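Local coordinates for protein N-acyl-D-glutamate deacylase (PDB 3GIQ) that probably hydrolyses the amide bond of N-acyl-D-glutamates, releasing D-glutamate and a carboxylate, as a zinc-dependent member of the amidohydrolase superfamily, at residues G145-R150 against Y190-V195; H66-L71 against C95-A100; L214-I219 against A243-H248. All blocks are in the same frame, centred on the assembly; numbering follows the deposited sequence.

Interaction 1 (G145-R150 against Y190-V195); sequences GHANLR and YQPGAV. With G01 (N-[(R)-hydroxy(methyl)phosphoryl]-D-glutamic acid), chain C.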
loop_
_atom_site.group_PDB
_atom_site.type_symbol
_atom_site.label_atom_id
_atom_site.label_comp_id
_atom_site.label_asym_id
_atom_site.label_seq_id
_atom_site.Cartn_x
_atom_site.Cartn_y
_atom_site.Cartn_z
ATOM N N GLY A 145 -6.934 2.684 -11.352
ATOM C CA GLY A 145 -6.309 1.529 -11.975
ATOM C C GLY A 145 -6.385 1.451 -13.488
ATOM O O GLY A 145 -7.445 1.648 -14.079
ATOM N N HIS A 146 -5.249 1.156 -14.110
ATOM C CA HIS A 146 -5.168 1.022 -15.563
ATOM C C HIS A 146 -6.097 -0.101 -16.033
ATOM O O HIS A 146 -6.670 -0.028 -17.122
ATOM C CB HIS A 146 -3.719 0.734 -15.967
ATOM C CG HIS A 146 -3.554 0.295 -17.388
ATOM N ND1 HIS A 146 -3.969 1.058 -18.458
ATOM C CD2 HIS A 146 -3.004 -0.823 -17.914
ATOM C CE1 HIS A 146 -3.680 0.429 -19.583
ATOM N NE2 HIS A 146 -3.093 -0.715 -19.281
ATOM N N ALA A 147 -6.244 -1.144 -15.220
ATOM C CA ALA A 147 -7.137 -2.239 -15.586
ATOM C C ALA A 147 -8.555 -1.681 -15.682
ATOM O O ALA A 147 -9.274 -1.973 -16.635
ATOM C CB ALA A 147 -7.076 -3.356 -14.546
ATOM N N ASN A 148 -8.953 -0.877 -14.696
ATOM C CA ASN A 148 -10.285 -0.263 -14.701
ATOM C C ASN A 148 -10.457 0.598 -15.947
ATOM O O ASN A 148 -11.506 0.567 -16.590
ATOM C CB ASN A 148 -10.496 0.629 -13.472
ATOM C CG ASN A 148 -10.640 -0.161 -12.193
ATOM O OD1 ASN A 148 -11.695 -0.143 -11.553
ATOM N ND2 ASN A 148 -9.580 -0.855 -11.806
ATOM N N LEU A 149 -9.432 1.379 -16.276
ATOM C CA LEU A 149 -9.497 2.242 -17.453
ATOM C C LEU A 149 -9.739 1.419 -18.716
ATOM O O LEU A 149 -10.618 1.746 -19.516
ATOM C CB LEU A 149 -8.210 3.062 -17.592
ATOM C CG LEU A 149 -7.931 4.068 -16.469
ATOM C CD1 LEU A 149 -6.630 4.809 -16.756
ATOM C CD2 LEU A 149 -9.076 5.059 -16.356
ATOM N N ARG A 150 -8.972 0.348 -18.895
ATOM C CA ARG A 150 -9.150 -0.502 -20.069
ATOM C C ARG A 150 -10.526 -1.162 -20.080
ATOM O O ARG A 150 -11.207 -1.178 -21.107
ATOM C CB ARG A 150 -8.081 -1.598 -20.126
ATOM C CG ARG A 150 -6.920 -1.284 -21.042
ATOM C CD ARG A 150 -6.139 -2.541 -21.418
ATOM N NE ARG A 150 -5.260 -2.263 -22.546
ATOM C CZ ARG A 150 -5.254 -2.945 -23.686
ATOM N NH1 ARG A 150 -6.080 -3.970 -23.864
ATOM N NH2 ARG A 150 -4.439 -2.578 -24.666
ATOM N N TYR A 190 -0.549 -8.696 -15.110
ATOM C CA TYR A 190 -1.920 -9.213 -15.128
ATOM C C TYR A 190 -2.708 -8.777 -16.362
ATOM O O TYR A 190 -2.359 -7.805 -17.025
ATOM C CB TYR A 190 -2.707 -8.689 -13.920
ATOM C CG TYR A 190 -2.120 -8.957 -12.558
ATOM C CD1 TYR A 190 -1.956 -10.259 -12.091
ATOM C CD2 TYR A 190 -1.807 -7.902 -11.698
ATOM C CE1 TYR A 190 -1.502 -10.508 -10.796
ATOM C CE2 TYR A 190 -1.355 -8.141 -10.401
ATOM C CZ TYR A 190 -1.208 -9.448 -9.957
ATOM O OH TYR A 190 -0.787 -9.693 -8.669
ATOM N N GLN A 191 -3.786 -9.497 -16.649
ATOM C CA GLN A 191 -4.661 -9.125 -17.752
ATOM C C GLN A 191 -5.613 -8.120 -17.108
ATOM O O GLN A 191 -5.947 -8.249 -15.929
ATOM C CB GLN A 191 -5.449 -10.335 -18.255
ATOM C CG GLN A 191 -4.601 -11.383 -18.951
ATOM C CD GLN A 191 -3.891 -10.831 -20.168
ATOM O OE1 GLN A 191 -4.510 -10.210 -21.031
ATOM N NE2 GLN A 191 -2.585 -11.060 -20.249
ATOM N N PRO A 192 -6.071 -7.110 -17.862
ATOM C CA PRO A 192 -5.795 -6.815 -19.272
ATOM C C PRO A 192 -4.578 -5.916 -19.498
ATOM O O PRO A 192 -4.127 -5.745 -20.632
ATOM C CB PRO A 192 -7.081 -6.139 -19.718
ATOM C CG PRO A 192 -7.392 -5.285 -18.523
ATOM C CD PRO A 192 -7.126 -6.220 -17.344
ATOM N N GLY A 193 -4.050 -5.344 -18.420
ATOM C CA GLY A 193 -2.902 -4.457 -18.535
ATOM C C GLY A 193 -1.711 -4.995 -19.310
ATOM O O GLY A 193 -1.009 -4.238 -19.984
ATOM N N ALA A 194 -1.476 -6.298 -19.220
ATOM C CA ALA A 194 -0.356 -6.922 -19.916
ATOM C C ALA A 194 -0.413 -6.720 -21.428
ATOM O O ALA A 194 0.612 -6.803 -22.103
ATOM C CB ALA A 194 -0.310 -8.414 -19.597
ATOM N N VAL A 195 -1.607 -6.455 -21.955
ATOM C CA VAL A 195 -1.787 -6.256 -23.392
ATOM C C VAL A 195 -1.249 -4.910 -23.861
ATOM O O VAL A 195 -0.888 -4.744 -25.030
ATOM C CB VAL A 195 -3.285 -6.338 -23.782
ATOM C CG1 VAL A 195 -3.443 -6.172 -25.287
ATOM C CG2 VAL A 195 -3.874 -7.662 -23.327
HETATM C CD G01 C . 3.489 -12.172 -7.607
HETATM C CG G01 C . 3.497 -10.839 -6.859
HETATM C CB G01 C . 2.102 -10.552 -6.287
HETATM C CA G01 C . 1.863 -9.271 -5.442
HETATM C C G01 C . 2.744 -9.341 -4.173
HETATM C C6 G01 C . -2.120 -8.164 -5.440
HETATM P P G01 C . -0.391 -7.792 -5.685
HETATM O OPA G01 C . -0.062 -6.506 -4.813
HETATM O OPB G01 C . -0.141 -7.533 -7.124
HETATM N N G01 C . 0.448 -9.035 -5.048
HETATM O O G01 C . 2.302 -9.914 -3.159
HETATM O OXT G01 C . 3.866 -8.802 -4.252
HETATM O OE1 G01 C . 3.487 -13.214 -6.913
HETATM O OE2 G01 C . 3.472 -12.109 -8.849
#

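Interaction 2 (H66-L71 against C95-A100); sequences HGHDDL and CGVSAA. With ZN (zinc ion), chain E; ZN (zinc ion), chain D; G01 (N-[(R)-hydroxy(methyl)phosphoryl]-D-glutamic acid), chain C.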
loop_
_atom_site.group_PDB
_atom_site.type_symbol
_atom_site.label_atom_id
_atom_site.label_comp_id
_atom_site.label_asym_id
_atom_site.label_seq_id
_atom_site.Cartn_x
_atom_site.Cartn_y
_atom_site.Cartn_z
ATOM N N HIS A 66 0.853 1.138 -0.205
ATOM C CA HIS A 66 0.380 0.066 -1.065
ATOM C C HIS A 66 -0.798 -0.681 -0.468
ATOM O O HIS A 66 -0.661 -1.808 0.013
ATOM C CB HIS A 66 1.494 -0.930 -1.390
ATOM C CG HIS A 66 1.205 -1.758 -2.603
ATOM N ND1 HIS A 66 1.681 -1.433 -3.856
ATOM C CD2 HIS A 66 0.420 -2.848 -2.770
ATOM C CE1 HIS A 66 1.200 -2.286 -4.742
ATOM N NE2 HIS A 66 0.431 -3.155 -4.110
ATOM N N GLY A 67 -1.963 -0.044 -0.503
ATOM C CA GLY A 67 -3.152 -0.679 0.023
ATOM C C GLY A 67 -4.088 -1.163 -1.073
ATOM O O GLY A 67 -4.034 -0.692 -2.213
ATOM N N HIS A 68 -4.924 -2.135 -0.725
ATOM C CA HIS A 68 -5.924 -2.687 -1.637
ATOM C C HIS A 68 -7.243 -2.685 -0.870
ATOM O O HIS A 68 -8.114 -3.526 -1.091
ATOM C CB HIS A 68 -5.559 -4.121 -2.053
ATOM C CG HIS A 68 -4.508 -4.191 -3.118
ATOM N ND1 HIS A 68 -4.675 -3.630 -4.366
ATOM C CD2 HIS A 68 -3.271 -4.744 -3.116
ATOM C CE1 HIS A 68 -3.585 -3.832 -5.087
ATOM N NE2 HIS A 68 -2.719 -4.506 -4.351
ATOM N N ASP A 69 -7.378 -1.712 0.027
ATOM C CA ASP A 69 -8.562 -1.572 0.877
ATOM C C ASP A 69 -9.653 -0.699 0.248
ATOM O O ASP A 69 -10.553 -0.227 0.943
ATOM C CB ASP A 69 -8.140 -0.959 2.216
ATOM C CG ASP A 69 -6.826 -1.531 2.727
ATOM O OD1 ASP A 69 -6.839 -2.603 3.366
ATOM O OD2 ASP A 69 -5.774 -0.910 2.465
ATOM N N ASP A 70 -9.576 -0.496 -1.063
ATOM C CA ASP A 70 -10.538 0.340 -1.791
ATOM C C ASP A 70 -12.000 0.243 -1.350
ATOM O O ASP A 70 -12.664 1.265 -1.139
ATOM C CB ASP A 70 -10.487 0.025 -3.290
ATOM C CG ASP A 70 -9.104 0.185 -3.876
ATOM O OD1 ASP A 70 -8.955 0.983 -4.827
ATOM O OD2 ASP A 70 -8.170 -0.493 -3.395
ATOM N N LEU A 71 -12.495 -0.983 -1.221
ATOM C CA LEU A 71 -13.894 -1.227 -0.869
ATOM C C LEU A 71 -14.164 -1.516 0.604
ATOM O O LEU A 71 -15.322 -1.674 1.006
ATOM C CB LEU A 71 -14.426 -2.396 -1.706
ATOM C CG LEU A 71 -14.148 -2.320 -3.212
ATOM C CD1 LEU A 71 -14.665 -3.578 -3.902
ATOM C CD2 LEU A 71 -14.803 -1.078 -3.791
ATOM N N CYS A 95 -1.732 -1.616 -8.288
ATOM C CA CYS A 95 -1.566 -2.719 -9.229
ATOM C C CYS A 95 -2.582 -2.804 -10.364
ATOM O O CYS A 95 -2.926 -3.897 -10.818
ATOM C CB CYS A 95 -1.540 -4.034 -8.450
ATOM S SG CYS A 95 -0.256 -4.020 -7.178
ATOM N N GLY A 96 -3.054 -1.648 -10.821
ATOM C CA GLY A 96 -4.003 -1.612 -11.921
ATOM C C GLY A 96 -5.467 -1.775 -11.556
ATOM O O GLY A 96 -6.331 -1.622 -12.415
ATOM N N VAL A 97 -5.762 -2.079 -10.297
ATOM C CA VAL A 97 -7.154 -2.258 -9.894
ATOM C C VAL A 97 -7.600 -1.261 -8.831
ATOM O O VAL A 97 -6.937 -1.079 -7.805
ATOM C CB VAL A 97 -7.408 -3.699 -9.397
ATOM C CG1 VAL A 97 -7.330 -4.663 -10.572
ATOM C CG2 VAL A 97 -6.397 -4.078 -8.329
ATOM N N SER A 98 -8.735 -0.614 -9.086
ATOM C CA SER A 98 -9.269 0.392 -8.178
ATOM C C SER A 98 -10.788 0.327 -8.021
ATOM O O SER A 98 -11.465 -0.446 -8.697
ATOM C CB SER A 98 -8.870 1.786 -8.670
ATOM O OG SER A 98 -9.265 1.971 -10.022
ATOM N N ALA A 99 -11.306 1.148 -7.114
ATOM C CA ALA A 99 -12.737 1.214 -6.841
ATOM C C ALA A 99 -13.502 1.835 -8.010
ATOM O O ALA A 99 -14.686 1.559 -8.202
ATOM C CB ALA A 99 -12.982 2.031 -5.571
ATOM N N ALA A 100 -12.819 2.674 -8.784
ATOM C CA ALA A 100 -13.429 3.349 -9.928
ATOM C C ALA A 100 -12.371 3.634 -10.991
ATOM O O ALA A 100 -11.184 3.700 -10.686
ATOM C CB ALA A 100 -14.070 4.655 -9.469
HETATM ZN ZN ZN E . -0.817 -4.662 -4.893
HETATM ZN ZN ZN D . 0.934 -5.936 -7.584
HETATM C CD G01 C . 3.489 -12.172 -7.607
HETATM C CG G01 C . 3.497 -10.839 -6.859
HETATM C CB G01 C . 2.102 -10.552 -6.287
HETATM C CA G01 C . 1.863 -9.271 -5.442
HETATM C C G01 C . 2.744 -9.341 -4.173
HETATM C C6 G01 C . -2.120 -8.164 -5.440
HETATM P P G01 C . -0.391 -7.792 -5.685
HETATM O OPA G01 C . -0.062 -6.506 -4.813
HETATM O OPB G01 C . -0.141 -7.533 -7.124
HETATM N N G01 C . 0.448 -9.035 -5.048
HETATM O O G01 C . 2.302 -9.914 -3.159
HETATM O OXT G01 C . 3.866 -8.802 -4.252
HETATM O OE1 G01 C . 3.487 -13.214 -6.913
HETATM O OE2 G01 C . 3.472 -12.109 -8.849
HETATM O O HOH W 1 -6.297 -1.558 -5.197
#

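Interaction 3 (L214-I219 against A243-H248); sequences LHTSHI and ATVVSH. With ZN (zinc ion), chain D; G01 (N-[(R)-hydroxy(methyl)phosphoryl]-D-glutamic acid), chain C.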
loop_
_atom_site.group_PDB
_atom_site.type_symbol
_atom_site.label_atom_id
_atom_site.label_comp_id
_atom_site.label_asym_id
_atom_site.label_seq_id
_atom_site.Cartn_x
_atom_site.Cartn_y
_atom_site.Cartn_z
ATOM N N LEU A 214 1.209 10.759 -10.117
ATOM C CA LEU A 214 1.985 9.533 -10.219
ATOM C C LEU A 214 1.557 8.408 -11.141
ATOM O O LEU A 214 0.419 8.325 -11.598
ATOM C CB LEU A 214 2.120 8.914 -8.830
ATOM C CG LEU A 214 2.988 9.573 -7.767
ATOM C CD1 LEU A 214 2.701 8.913 -6.432
ATOM C CD2 LEU A 214 4.461 9.422 -8.135
ATOM N N HIS A 215 2.527 7.539 -11.390
ATOM C CA HIS A 215 2.333 6.308 -12.129
ATOM C C HIS A 215 2.965 5.306 -11.179
ATOM O O HIS A 215 4.186 5.293 -11.025
ATOM C CB HIS A 215 3.117 6.238 -13.435
ATOM C CG HIS A 215 3.139 4.859 -14.025
ATOM N ND1 HIS A 215 4.169 4.396 -14.816
ATOM C CD2 HIS A 215 2.265 3.830 -13.909
ATOM C CE1 HIS A 215 3.931 3.142 -15.157
ATOM N NE2 HIS A 215 2.782 2.774 -14.621
ATOM N N THR A 216 2.152 4.504 -10.505
ATOM C CA THR A 216 2.705 3.493 -9.611
ATOM C C THR A 216 2.547 2.216 -10.414
ATOM O O THR A 216 1.521 2.010 -11.067
ATOM C CB THR A 216 1.938 3.410 -8.279
ATOM O OG1 THR A 216 0.596 2.974 -8.512
ATOM C CG2 THR A 216 1.919 4.774 -7.595
ATOM N N SER A 217 3.551 1.352 -10.384
ATOM C CA SER A 217 3.460 0.160 -11.197
ATOM C C SER A 217 3.857 -1.184 -10.631
ATOM O O SER A 217 4.865 -1.322 -9.939
ATOM C CB SER A 217 4.266 0.377 -12.483
ATOM O OG SER A 217 4.275 -0.782 -13.298
ATOM N N HIS A 218 3.022 -2.169 -10.941
ATOM C CA HIS A 218 3.305 -3.549 -10.617
ATOM C C HIS A 218 3.866 -3.866 -12.000
ATOM O O HIS A 218 3.112 -3.977 -12.974
ATOM C CB HIS A 218 2.027 -4.340 -10.367
ATOM C CG HIS A 218 2.254 -5.812 -10.227
ATOM N ND1 HIS A 218 1.568 -6.592 -9.320
ATOM C CD2 HIS A 218 3.089 -6.649 -10.886
ATOM C CE1 HIS A 218 1.973 -7.845 -9.426
ATOM N NE2 HIS A 218 2.895 -7.907 -10.370
ATOM N N ILE A 219 5.183 -3.978 -12.091
ATOM C CA ILE A 219 5.838 -4.198 -13.373
ATOM C C ILE A 219 5.476 -5.483 -14.117
ATOM O O ILE A 219 4.884 -6.404 -13.550
ATOM C CB ILE A 219 7.363 -4.053 -13.217
ATOM C CG1 ILE A 219 7.919 -5.136 -12.295
ATOM C CG2 ILE A 219 7.671 -2.674 -12.639
ATOM C CD1 ILE A 219 9.404 -4.964 -12.001
ATOM N N ALA A 243 6.436 11.181 -12.525
ATOM C CA ALA A 243 6.946 10.655 -11.260
ATOM C C ALA A 243 6.516 9.189 -11.232
ATOM O O ALA A 243 5.361 8.872 -11.539
ATOM C CB ALA A 243 6.340 11.420 -10.090
ATOM N N THR A 244 7.436 8.306 -10.851
ATOM C CA THR A 244 7.177 6.867 -10.863
ATOM C C THR A 244 7.457 6.139 -9.551
ATOM O O THR A 244 8.380 6.494 -8.823
ATOM C CB THR A 244 8.043 6.204 -11.967
ATOM O OG1 THR A 244 7.740 6.799 -13.233
ATOM C CG2 THR A 244 7.803 4.703 -12.038
ATOM N N VAL A 245 6.653 5.118 -9.263
ATOM C CA VAL A 245 6.839 4.289 -8.073
ATOM C C VAL A 245 6.816 2.819 -8.495
ATOM O O VAL A 245 5.879 2.375 -9.156
ATOM C CB VAL A 245 5.721 4.497 -7.023
ATOM C CG1 VAL A 245 5.906 3.504 -5.871
ATOM C CG2 VAL A 245 5.753 5.930 -6.490
ATOM N N VAL A 246 7.856 2.071 -8.138
ATOM C CA VAL A 246 7.902 0.645 -8.458
ATOM C C VAL A 246 7.289 -0.076 -7.256
ATOM O O VAL A 246 7.898 -0.156 -6.185
ATOM C CB VAL A 246 9.353 0.162 -8.684
ATOM C CG1 VAL A 246 9.371 -1.332 -8.974
ATOM C CG2 VAL A 246 9.971 0.930 -9.844
ATOM N N SER A 247 6.071 -0.577 -7.437
ATOM C CA SER A 247 5.342 -1.258 -6.370
ATOM C C SER A 247 5.972 -2.571 -5.940
ATOM O O SER A 247 6.537 -3.293 -6.759
ATOM C CB SER A 247 3.897 -1.520 -6.804
ATOM O OG SER A 247 3.229 -0.313 -7.135
ATOM N N HIS A 248 5.837 -2.876 -4.650
ATOM C CA HIS A 248 6.366 -4.104 -4.055
ATOM C C HIS A 248 7.547 -4.679 -4.826
ATOM O O HIS A 248 7.498 -5.807 -5.318
ATOM C CB HIS A 248 5.250 -5.157 -3.929
ATOM C CG HIS A 248 4.453 -5.366 -5.183
ATOM N ND1 HIS A 248 5.030 -5.688 -6.393
ATOM C CD2 HIS A 248 3.115 -5.349 -5.400
ATOM C CE1 HIS A 248 4.085 -5.865 -7.299
ATOM N NE2 HIS A 248 2.913 -5.663 -6.722
HETATM ZN ZN ZN D . 0.934 -5.936 -7.584
HETATM C CD G01 C . 3.489 -12.172 -7.607
HETATM C CG G01 C . 3.497 -10.839 -6.859
HETATM C CB G01 C . 2.102 -10.552 -6.287
HETATM C CA G01 C . 1.863 -9.271 -5.442
HETATM C C G01 C . 2.744 -9.341 -4.173
HETATM C C6 G01 C . -2.120 -8.164 -5.440
HETATM P P G01 C . -0.391 -7.792 -5.685
HETATM O OPA G01 C . -0.062 -6.506 -4.813
HETATM O OPB G01 C . -0.141 -7.533 -7.124
HETATM N N G01 C . 0.448 -9.035 -5.048
HETATM O O G01 C . 2.302 -9.914 -3.159
HETATM O OXT G01 C . 3.866 -8.802 -4.252
HETATM O OE1 G01 C . 3.487 -13.214 -6.913
HETATM O OE2 G01 C . 3.472 -12.109 -8.849
HETATM O O HOH W 2 6.729 5.332 -15.376
HETATM O O HOH W 3 0.556 0.149 -7.756
HETATM O O HOH W 4 6.285 -4.294 -9.345
#

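Interaction 1 (G145-R150 against Y190-V195)
P192 and V195 lie against A147 and R150 in a buried van der Waals contact with no hydrogen bond across it, joining the first turn of helix 146-153, which follows strand 139-145, to the loop between strand 183-187 and helix 198-210. P192, reached through a cis peptide bond, presses its ring on the helix: CD meets CB of A147 at 4.0 Å, and CG meets CB of R150 at 4.1 Å. Alanine suits this place because its single methyl lets the loop come near the helix. G193, lacking a side chain, lets the imidazole ring of H146 lie close to its CA. R150 runs past P192, extended from CG to NE, and the R150 and V195 side chains cross at about a right angle. There CB of V195 sits over one face of the guanidinium, 3.7 Å from NH1, so the branched apolar side chain covers that face. NH2 forms a salt bridge with E200, and NH1 hydrogen-bonds the carbonyls of P157 and A159, which together fix the rotation of the group. The loop folds tightly on itself, V195 N bonding P192 O at 2.9 Å and A194 N bonding Y190 O at 2.8 Å. At its start Y190 donates its hydroxyl OH to OPB of the bound N-(methylphosphoryl)-D-glutamate ligand, 2.7 Å away and near the plane of the ring. The same hydroxyl bonds T289. A loop leaving a strand of the barrel, packed on a neighbouring helix and carrying a ligand-binding residue, is characteristic of the active-site end of a TIM-barrel amidohydrolase.

Interaction 2 (H66-L71 against C95-A100)
H66, H68 and C95 meet at one zinc ion, that of chain E, and this shared metal is the heart of the contact. Both histidines bind it through NE2, H66 at 2.1 Å and H68 at 2.0 Å, while C95 SG lies 2.4 Å from it. The same sulfur reaches the second zinc, that of chain D, at 2.3 Å. A thiolate suits the place because it can bridge two cations. Its sulfur sits at the edge of both imidazole rings, as expected when all three point their donor atoms at the same ion. In H66 a chi1 of -160° sets the ring opposite the backbone N and carries NE2 to the metal. Of the bound phosphorus ligand, OPA takes the first zinc and OPB the second, which H218 ND1 and H248 NE2 complete.

Behind the metals a water bridging the two segments helps hold the ring of H68. ND1 donates to it at 2.8 Å, so NE2 keeps its lone pair for the zinc; the water in turn donates to D70 OD2, 2.8 Å away, and to V97 O. The other carboxylate oxygen, OD1, takes a weak, bent hydrogen bond from the backbone N of A99 (3.3 Å). A99 is small enough for its CB to touch CB of D70, at 3.9 Å, and also CD2 of L71. G96, between the metal ligand and this layer, has a positive phi that favours a residue without CB. Farther out, D69 is held by K82 and W81.

The His-X-His pair just after the first strand of a TIM barrel is a hallmark of the amidohydrolase superfamily, and a cysteine bridging the metal positions is familiar from D-aminoacylase; the phosphorus group held here is consistent with a mimic of the tetrahedral intermediate of amide hydrolysis.

Interaction 3 (L214-I219 against A243-H248)
H218 and H248 meet edge to face at the ends of neighbouring parallel strands, 214-218 and 243-246, which helix 226-240 connects in a beta-alpha-beta unit of the TIM barrel. With chi1 at 172°, the H218 ring is carried off the strand end to the zinc of chain D. On the way its CB passes 4.0 Å from NE2 of H248. CG then comes 3.5 Å from H248 CE1, which stands over one face of the H218 ring toward its rim; CD2 and NE2 of H218 also face that CE1, at 3.8 and 3.9 Å. ND1 binds the zinc at 2.0 Å, and OPB of the bound phosphorus ligand lies at the ring edge, in its plane, beside ND1 and CE1. H248 binds the same ion through NE2 at 2.2 Å, with the planes of the two rings 88° apart. Histidine suits the site because a ring nitrogen can bind the zinc while the flat ring packs against its neighbour.

Earlier along both strands, a ladder of backbone bonds locks them: H215 N to A243 O, V245 N to H215 O, S217 N to V245 O and S247 N to S217 O. Beta-branched T216 and V245 suit the extended chain and lie side by side, CG2 of T216 against CB of V245. S247 is small and polar, and its OG shares a water with T216: the water oxygen lies 2.8 Å from S247 OG and 2.9 Å from T216 OG1.

Overall arrangement
Read from the N terminus, the three contacts come in series, each closing before the next opens, so none nests or crosses. Interaction 2 closes a loop that holds strand 87-92 and joins the loops that follow the adjacent barrel strands 57-64 and 87-92. Interaction 1 spans helix 163-179 and strand 183-187, and interaction 3 spans helix 226-240. The first two meet directly: A147 N approaches G96 O, and G145 N approaches S98 OG, each probably a hydrogen bond. Y190 packs edge to face with H218, linking interactions 1 and 3. Interactions 2 and 3 share a zinc ion, and all three touch the bound phosphorus ligand.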